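Long-range contacts in N-terminal cyanobactin protease (Planktothrix agardhii NIES-596, PDB 4H6W), which probably acts as a subtilisin-like serine endopeptidase in the maturation of the cyanobactin prenylagaramide, this chain being the protease domain of a longer protein: residues A26-I31 / N120-S125; A42-L47 / G89-V94; L152-T157 / I229-A234. One frame throughout, in Å; residues are numbered along the deposited sequence.

Contact 1: residues A26-I31 / N120-S125; sequences AVLDGI and NIINVS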
loop_
_atom_site.group_PDB
_atom_site.type_symbol
_atom_site.label_atom_id
_atom_site.label_comp_id
_atom_site.label_asym_id
_atom_site.label_seq_id
_atom_site.Cartn_x
_atom_site.Cartn_y
_atom_site.Cartn_z
ATOM N N ALA A 26 -2.911 -2.125 8.630
ATOM C CA ALA A 26 -3.802 -3.272 8.432
ATOM C C ALA A 26 -3.645 -3.792 7.016
ATOM O O ALA A 26 -3.599 -3.009 6.075
ATOM C CB ALA A 26 -5.244 -2.875 8.686
ATOM N N VAL A 27 -3.549 -5.110 6.864
ATOM C CA VAL A 27 -3.476 -5.711 5.534
ATOM C C VAL A 27 -4.777 -6.449 5.257
ATOM O O VAL A 27 -5.084 -7.446 5.911
ATOM C CB VAL A 27 -2.261 -6.646 5.373
ATOM C CG1 VAL A 27 -2.275 -7.279 3.993
ATOM C CG2 VAL A 27 -0.948 -5.893 5.612
ATOM N N LEU A 28 -5.557 -5.919 4.315
ATOM C CA LEU A 28 -6.823 -6.528 3.926
ATOM C C LEU A 28 -6.618 -7.319 2.650
ATOM O O LEU A 28 -6.506 -6.758 1.553
ATOM C CB LEU A 28 -7.926 -5.477 3.754
ATOM C CG LEU A 28 -8.614 -4.966 5.020
ATOM C CD1 LEU A 28 -7.639 -4.351 6.019
ATOM C CD2 LEU A 28 -9.685 -3.966 4.642
ATOM N N ASP A 29 -6.563 -8.637 2.814
ATOM C CA ASP A 29 -6.128 -9.537 1.762
ATOM C C ASP A 29 -6.549 -10.961 2.126
ATOM O O ASP A 29 -7.518 -11.151 2.870
ATOM C CB ASP A 29 -4.611 -9.446 1.633
ATOM C CG ASP A 29 -4.130 -9.744 0.239
ATOM O OD1 ASP A 29 -3.769 -8.766 -0.457
ATOM O OD2 ASP A 29 -4.126 -10.941 -0.158
ATOM N N GLY A 30 -5.837 -11.957 1.601
ATOM C CA GLY A 30 -6.066 -13.346 2.000
ATOM C C GLY A 30 -5.374 -13.660 3.315
ATOM O O GLY A 30 -4.675 -12.803 3.890
ATOM N N ILE A 31 -5.568 -14.886 3.793
ATOM C CA ILE A 31 -4.903 -15.364 5.006
ATOM C C ILE A 31 -3.370 -15.446 4.855
ATOM O O ILE A 31 -2.854 -16.041 3.910
ATOM C CB ILE A 31 -5.503 -16.707 5.493
ATOM C CG1 ILE A 31 -7.018 -16.548 5.699
ATOM C CG2 ILE A 31 -4.832 -17.160 6.791
ATOM C CD1 ILE A 31 -7.738 -17.826 6.076
ATOM N N ASN A 120 -3.720 2.808 11.385
ATOM C CA ASN A 120 -3.461 4.158 10.877
ATOM C C ASN A 120 -3.441 4.194 9.357
ATOM O O ASN A 120 -3.819 5.200 8.730
ATOM C CB ASN A 120 -2.124 4.659 11.410
ATOM C CG ASN A 120 -2.105 4.730 12.908
ATOM O OD1 ASN A 120 -2.807 5.552 13.498
ATOM N ND2 ASN A 120 -1.318 3.863 13.542
ATOM N N ILE A 121 -2.966 3.088 8.789
ATOM C CA ILE A 121 -2.903 2.885 7.359
ATOM C C ILE A 121 -3.628 1.594 7.014
ATOM O O ILE A 121 -3.458 0.585 7.697
ATOM C CB ILE A 121 -1.444 2.791 6.891
ATOM C CG1 ILE A 121 -0.775 4.149 7.055
ATOM C CG2 ILE A 121 -1.360 2.335 5.443
ATOM C CD1 ILE A 121 0.724 4.077 6.987
ATOM N N ILE A 122 -4.430 1.630 5.956
ATOM C CA ILE A 122 -5.096 0.425 5.474
ATOM C C ILE A 122 -4.634 0.122 4.058
ATOM O O ILE A 122 -4.836 0.939 3.155
ATOM C CB ILE A 122 -6.639 0.540 5.534
ATOM C CG1 ILE A 122 -7.105 0.632 6.999
ATOM C CG2 ILE A 122 -7.291 -0.646 4.827
ATOM C CD1 ILE A 122 -8.561 1.016 7.162
ATOM N N ASN A 123 -4.028 -1.054 3.890
ATOM C CA ASN A 123 -3.541 -1.537 2.600
ATOM C C ASN A 123 -4.494 -2.488 1.874
ATOM O O ASN A 123 -4.831 -3.549 2.392
ATOM C CB ASN A 123 -2.180 -2.226 2.770
ATOM C CG ASN A 123 -1.608 -2.701 1.451
ATOM O OD1 ASN A 123 -1.992 -3.757 0.927
ATOM N ND2 ASN A 123 -0.704 -1.920 0.894
ATOM N N VAL A 124 -4.888 -2.137 0.657
ATOM C CA VAL A 124 -5.806 -2.975 -0.121
ATOM C C VAL A 124 -5.181 -3.290 -1.473
ATOM O O VAL A 124 -5.282 -2.504 -2.412
ATOM C CB VAL A 124 -7.208 -2.314 -0.324
ATOM C CG1 VAL A 124 -8.200 -3.317 -0.889
ATOM C CG2 VAL A 124 -7.757 -1.756 0.973
ATOM N N SER A 125 -4.534 -4.444 -1.567
ATOM C CA SER A 125 -3.853 -4.869 -2.792
ATOM C C SER A 125 -4.809 -5.577 -3.744
ATOM O O SER A 125 -4.443 -6.498 -4.445
ATOM C CB SER A 125 -2.660 -5.759 -2.451
ATOM O OG SER A 125 -1.706 -5.000 -1.746
HETATM O O HOH W 1 -4.161 -5.996 0.649
#

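Contact 2: residues A42-L47 / G89-V94; sequences ADLTRL and GLIVPV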
loop_
_atom_site.group_PDB
_atom_site.type_symbol
_atom_site.label_atom_id
_atom_site.label_comp_id
_atom_site.label_asym_id
_atom_site.label_seq_id
_atom_site.Cartn_x
_atom_site.Cartn_y
_atom_site.Cartn_z
ATOM N N ALA A 42 8.133 -9.995 14.161
ATOM C CA ALA A 42 7.071 -9.075 13.711
ATOM C C ALA A 42 5.895 -9.083 14.676
ATOM O O ALA A 42 5.566 -10.121 15.223
ATOM C CB ALA A 42 6.585 -9.449 12.311
ATOM N N ASP A 43 5.274 -7.929 14.892
ATOM C CA ASP A 43 4.090 -7.833 15.747
ATOM C C ASP A 43 2.811 -7.884 14.913
ATOM O O ASP A 43 2.336 -6.854 14.419
ATOM C CB ASP A 43 4.136 -6.544 16.565
ATOM C CG ASP A 43 2.966 -6.407 17.538
ATOM O OD1 ASP A 43 2.002 -7.219 17.517
ATOM O OD2 ASP A 43 3.020 -5.452 18.337
ATOM N N LEU A 44 2.249 -9.080 14.773
ATOM C CA LEU A 44 1.076 -9.271 13.932
ATOM C C LEU A 44 -0.077 -9.896 14.698
ATOM O O LEU A 44 0.123 -10.763 15.549
ATOM C CB LEU A 44 1.414 -10.149 12.731
ATOM C CG LEU A 44 2.538 -9.746 11.775
ATOM C CD1 LEU A 44 2.608 -10.741 10.632
ATOM C CD2 LEU A 44 2.360 -8.344 11.223
ATOM N N THR A 45 -1.287 -9.455 14.370
ATOM C CA THR A 45 -2.512 -9.984 14.964
ATOM C C THR A 45 -3.518 -10.186 13.854
ATOM O O THR A 45 -3.694 -9.311 13.005
ATOM C CB THR A 45 -3.099 -8.979 15.968
ATOM O OG1 THR A 45 -2.104 -8.676 16.952
ATOM C CG2 THR A 45 -4.361 -9.537 16.657
ATOM N N ARG A 46 -4.178 -11.331 13.851
ATOM C CA ARG A 46 -5.214 -11.571 12.878
ATOM C C ARG A 46 -6.572 -11.310 13.511
ATOM O O ARG A 46 -6.839 -11.781 14.605
ATOM C CB ARG A 46 -5.132 -13.003 12.360
ATOM C CG ARG A 46 -6.173 -13.279 11.300
ATOM C CD ARG A 46 -6.132 -14.711 10.825
ATOM N NE ARG A 46 -7.393 -15.060 10.193
ATOM C CZ ARG A 46 -7.660 -16.250 9.671
ATOM N NH1 ARG A 46 -6.743 -17.214 9.698
ATOM N NH2 ARG A 46 -8.845 -16.473 9.116
ATOM N N LEU A 47 -7.429 -10.559 12.835
ATOM C CA LEU A 47 -8.761 -10.293 13.376
ATOM C C LEU A 47 -9.746 -11.372 12.948
ATOM O O LEU A 47 -9.633 -11.893 11.839
ATOM C CB LEU A 47 -9.254 -8.891 13.002
ATOM C CG LEU A 47 -8.452 -7.712 13.595
ATOM C CD1 LEU A 47 -9.110 -6.384 13.250
ATOM C CD2 LEU A 47 -8.260 -7.815 15.105
ATOM N N GLY A 89 1.118 -4.692 13.012
ATOM C CA GLY A 89 0.339 -5.170 11.859
ATOM C C GLY A 89 -0.961 -5.886 12.222
ATOM O O GLY A 89 -0.997 -6.676 13.174
ATOM N N LEU A 90 -2.025 -5.606 11.466
ATOM C CA LEU A 90 -3.302 -6.324 11.577
ATOM C C LEU A 90 -3.645 -7.053 10.281
ATOM O O LEU A 90 -3.728 -6.446 9.219
ATOM C CB LEU A 90 -4.442 -5.369 11.889
ATOM C CG LEU A 90 -4.402 -4.474 13.120
ATOM C CD1 LEU A 90 -5.650 -3.605 13.104
ATOM C CD2 LEU A 90 -4.330 -5.280 14.403
ATOM N N ILE A 91 -3.848 -8.357 10.366
ATOM C CA ILE A 91 -4.293 -9.125 9.226
ATOM C C ILE A 91 -5.816 -9.184 9.327
ATOM O O ILE A 91 -6.370 -9.591 10.345
ATOM C CB ILE A 91 -3.657 -10.526 9.216
ATOM C CG1 ILE A 91 -2.131 -10.417 9.121
ATOM C CG2 ILE A 91 -4.185 -11.360 8.065
ATOM C CD1 ILE A 91 -1.399 -11.452 9.964
ATOM N N VAL A 92 -6.483 -8.720 8.280
ATOM C CA VAL A 92 -7.930 -8.726 8.223
ATOM C C VAL A 92 -8.346 -9.314 6.868
ATOM O O VAL A 92 -8.509 -8.578 5.894
ATOM C CB VAL A 92 -8.470 -7.301 8.389
ATOM C CG1 VAL A 92 -9.966 -7.327 8.639
ATOM C CG2 VAL A 92 -7.740 -6.603 9.522
ATOM N N PRO A 93 -8.513 -10.645 6.796
ATOM C CA PRO A 93 -8.704 -11.302 5.500
ATOM C C PRO A 93 -10.015 -10.895 4.822
ATOM O O PRO A 93 -11.058 -10.871 5.469
ATOM C CB PRO A 93 -8.732 -12.800 5.856
ATOM C CG PRO A 93 -8.256 -12.878 7.268
ATOM C CD PRO A 93 -8.701 -11.591 7.901
ATOM N N VAL A 94 -9.953 -10.571 3.533
ATOM C CA VAL A 94 -11.140 -10.193 2.777
ATOM C C VAL A 94 -11.478 -11.188 1.674
ATOM O O VAL A 94 -12.530 -11.067 1.057
ATOM C CB VAL A 94 -11.053 -8.765 2.187
ATOM C CG1 VAL A 94 -11.028 -7.736 3.298
ATOM C CG2 VAL A 94 -9.844 -8.610 1.265
HETATM O O HOH W 2 -0.381 -6.450 16.099
#

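Contact 3: residues L152-T157 / I229-A234; sequences LLIAAT and IVSGVA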
loop_
_atom_site.group_PDB
_atom_site.type_symbol
_atom_site.label_atom_id
_atom_site.label_comp_id
_atom_site.label_asym_id
_atom_site.label_seq_id
_atom_site.Cartn_x
_atom_site.Cartn_y
_atom_site.Cartn_z
ATOM N N LEU A 152 -5.487 6.500 6.678
ATOM C CA LEU A 152 -5.171 6.508 5.238
ATOM C C LEU A 152 -5.384 5.153 4.553
ATOM O O LEU A 152 -4.745 4.165 4.903
ATOM C CB LEU A 152 -3.734 6.965 5.007
ATOM C CG LEU A 152 -3.201 7.014 3.568
ATOM C CD1 LEU A 152 -4.024 7.938 2.662
ATOM C CD2 LEU A 152 -1.738 7.436 3.623
ATOM N N LEU A 153 -6.287 5.116 3.581
ATOM C CA LEU A 153 -6.507 3.910 2.797
ATOM C C LEU A 153 -5.712 3.997 1.494
ATOM O O LEU A 153 -5.813 4.992 0.759
ATOM C CB LEU A 153 -7.999 3.695 2.515
ATOM C CG LEU A 153 -8.285 2.245 2.109
ATOM C CD1 LEU A 153 -9.505 1.688 2.812
ATOM C CD2 LEU A 153 -8.383 2.090 0.606
ATOM N N ILE A 154 -4.938 2.945 1.219
ATOM C CA ILE A 154 -4.011 2.897 0.092
ATOM C C ILE A 154 -4.348 1.657 -0.726
ATOM O O ILE A 154 -4.321 0.539 -0.213
ATOM C CB ILE A 154 -2.544 2.822 0.599
ATOM C CG1 ILE A 154 -2.242 4.018 1.521
ATOM C CG2 ILE A 154 -1.540 2.739 -0.554
ATOM C CD1 ILE A 154 -0.846 4.005 2.116
ATOM N N ALA A 155 -4.669 1.840 -1.997
ATOM C CA ALA A 155 -5.160 0.725 -2.781
ATOM C C ALA A 155 -4.561 0.662 -4.172
ATOM O O ALA A 155 -4.259 1.712 -4.786
ATOM C CB ALA A 155 -6.672 0.777 -2.867
ATOM N N ALA A 156 -4.424 -0.572 -4.663
ATOM C CA ALA A 156 -3.972 -0.871 -6.026
ATOM C C ALA A 156 -4.899 -0.340 -7.124
ATOM O O ALA A 156 -6.111 -0.523 -7.067
ATOM C CB ALA A 156 -3.799 -2.375 -6.184
ATOM N N THR A 157 -4.322 0.297 -8.136
ATOM C CA THR A 157 -5.100 0.780 -9.284
ATOM C C THR A 157 -5.641 -0.369 -10.158
ATOM O O THR A 157 -6.671 -0.218 -10.821
ATOM C CB THR A 157 -4.265 1.724 -10.181
ATOM O OG1 THR A 157 -3.119 1.028 -10.687
ATOM C CG2 THR A 157 -3.809 2.967 -9.407
ATOM N N ILE A 229 4.275 -1.298 -0.831
ATOM C CA ILE A 229 5.499 -0.522 -0.679
ATOM C C ILE A 229 5.173 0.901 -0.223
ATOM O O ILE A 229 5.849 1.460 0.658
ATOM C CB ILE A 229 6.351 -0.528 -1.968
ATOM C CG1 ILE A 229 6.874 -1.949 -2.237
ATOM C CG2 ILE A 229 7.489 0.480 -1.856
ATOM C CD1 ILE A 229 7.777 -2.099 -3.442
ATOM N N VAL A 230 4.126 1.480 -0.813
ATOM C CA VAL A 230 3.679 2.820 -0.442
ATOM C C VAL A 230 3.119 2.773 0.978
ATOM O O VAL A 230 3.397 3.668 1.793
ATOM C CB VAL A 230 2.664 3.408 -1.461
ATOM C CG1 VAL A 230 2.204 4.805 -1.046
ATOM C CG2 VAL A 230 3.274 3.461 -2.856
ATOM N N SER A 231 2.387 1.704 1.297
ATOM C CA SER A 231 1.872 1.529 2.662
ATOM C C SER A 231 2.998 1.563 3.674
ATOM O O SER A 231 2.900 2.265 4.677
ATOM C CB SER A 231 1.083 0.231 2.816
ATOM O OG SER A 231 -0.132 0.301 2.099
ATOM N N GLY A 232 4.066 0.806 3.400
ATOM C CA GLY A 232 5.228 0.754 4.275
ATOM C C GLY A 232 5.903 2.101 4.429
ATOM O O GLY A 232 6.206 2.537 5.555
ATOM N N VAL A 233 6.134 2.776 3.302
ATOM C CA VAL A 233 6.730 4.102 3.346
ATOM C C VAL A 233 5.844 5.044 4.157
ATOM O O VAL A 233 6.338 5.765 5.027
ATOM C CB VAL A 233 6.994 4.653 1.928
ATOM C CG1 VAL A 233 7.264 6.157 1.960
ATOM C CG2 VAL A 233 8.144 3.904 1.280
ATOM N N ALA A 234 4.538 5.035 3.899
ATOM C CA ALA A 234 3.641 5.887 4.690
ATOM C C ALA A 234 3.769 5.586 6.181
ATOM O O ALA A 234 3.737 6.501 7.003
ATOM C CB ALA A 234 2.194 5.763 4.231
#

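Contact 1: residues A26-I31 / N120-S125
A water molecule is gripped where 26-31 and 120-125 separate, between Leu28, Asp29 and Ser125. It accepts the backbone N-H of Ser125 at 2.7 Å from N. Leu28 O and Asp29 OD1 lie at 2.6 and 3.0 Å from it as possible acceptors of its protons, though it has more acceptors around it than protons to give. Before this point the two parallel strands pair directly. Ala26 N donates to Ile121 O (2.9 Å), Asn123 N to Ala26 O (3.0 Å) and Leu28 N to Asn123 O (3.1 Å), so the water takes over just beyond the last of these bonds.

On the face carrying Ala26, Leu28 and Ile122, both methyls of Leu28 rest against Ile122 CG2, with CD1 at 3.9 Å, while helix 104-116 packs over them. Val27 and Asn123 occupy the other face, where Asn123 ND2 is hydrogen-bonded to Ser231.

Asp29 divides its carboxylate between two tasks. With CG turned to the far side from the backbone N (chi1 -151°), OD1 comes near the water and Ser125 CB, whereas OD2 accepts Gly30 N at 2.7 Å, on its anti side and 20° out of the carboxylate plane, and is also hydrogen-bonded to His64 ND1. Replacing Asp29 by an alanine is likely to leave His64 ND1 and Gly30 N without their shared partner and the water with one neighbour fewer.

Ser125 O in turn accepts Ser224 OG. Gly30 N and the water thus probably help to position the predicted charge-relay carboxylate for His64, consistent with a serine protease centre.

Contact 2: residues A42-L47 / G89-V94
Four backbone hydrogen bonds join Asp43, Thr45 and Leu47 to Gly89 and Ile91, pairing two parallel strands. The segment 89-94 gives Gly89 N to Asp43 O (2.9 Å) and Ile91 N to Thr45 O (2.8 Å), and receives Thr45 N at Gly89 O and Leu47 N at Ile91 O. CA-H...O contacts supplement them, among them Leu90 CA to Thr45 O at 3.3 Å.

A water molecule adds a polar link at the start of the pairing. It lies 2.9 Å from Thr45 OG1, and Asp43 OD1 and Gly89 O are also within its hydrogen-bonding reach.

Apolar contacts accompany these bonds. With no side chain on Gly89, Leu44 can lay CD2 over its CA at 3.8 Å, while its other methyl, CD1, meets Ile91 CD1 at 4.1 Å. Elsewhere, Leu47 CD1 touches Val92 CG2 at 4.0 Å and lies near Leu90 CD1; Gln113 of helix 104-116 covers Leu47 and Val92.

A charged side chain meets a proline ring beyond the face shared by Leu44, Arg46 and Ile91. Arg46 is extended, CG anti to the backbone N (chi1 -178°), and its side chain crosses that of Pro93 at about a right angle, NE 3.7 Å from Pro93 CG.

Helix 63-73 lies in the connection between these adjacent parallel strands, making a beta-alpha-beta unit, and 43-46 forms the outer edge of the seven-stranded parallel sheet of the subtilisin-like fold.

Contact 3: residues L152-T157 / I229-A234
Ile154 drives its CD1 methyl against Ser231 and Ala234, and this is the tight part of the contact between strand 152-156 and helical segment 229-234, whose axis is at 157° to the strand. CD1 comes to 3.7 Å from Ser231 CA and 4.1 Å from Ala234 CB. With CG1 anti to the carbonyl carbon (chi1 -57°) and the chain then fully extended, the methyl reaches out to these two residues, about one helical turn apart.

Ser231 OG lies alongside the same isoleucine, 3.8 Å from Ile154 CB, but its polar partners are elsewhere: it is hydrogen-bonded to Asn123 ND2 and, weakly, to Thr227 O.

The flanks are looser. Leu152 CD2 only approaches Ala234 CB at 4.3 Å, and Ile154 CG2 stands equally far from Val230 CG1. Neither flank opens to solvent, since Leu152 and Ala234 also touch helix 250-259 and Val230 touches Val177 of the next strand.

No hydrogen bond crosses between the two segments. Segments 152-157 and 229-234 thus meet through dispersion contacts alone, and the polar link from this part of the helix to the sheet is made one strand away, at Asn123.

In the fold
All three contacts involve the same parallel sheet, with contact 1 at its middle; in contact 3 a helix packs on it. Contact 2 adjoins contact 1 through strands 24-28 and 88-91, where Val27 N lies 2.7 Å from Leu90 O, while Asp29 O lies 2.6 Å from Val94 N. On the other side, Ile122 N is 2.8 Å from Leu152 O, and Asn123 ND2, 2.6 Å from Ser231 OG, probably bonds the helix of contact 3. Contacts 2 and 3 stay apart, nearest atoms about 10 Å and centres about 16 Å. The predicted charge-relay residues gather at contact 1, which supplies Asp29; the helix of contact 3 carries Ser224, its side chain about 11 Å from that of Ser231.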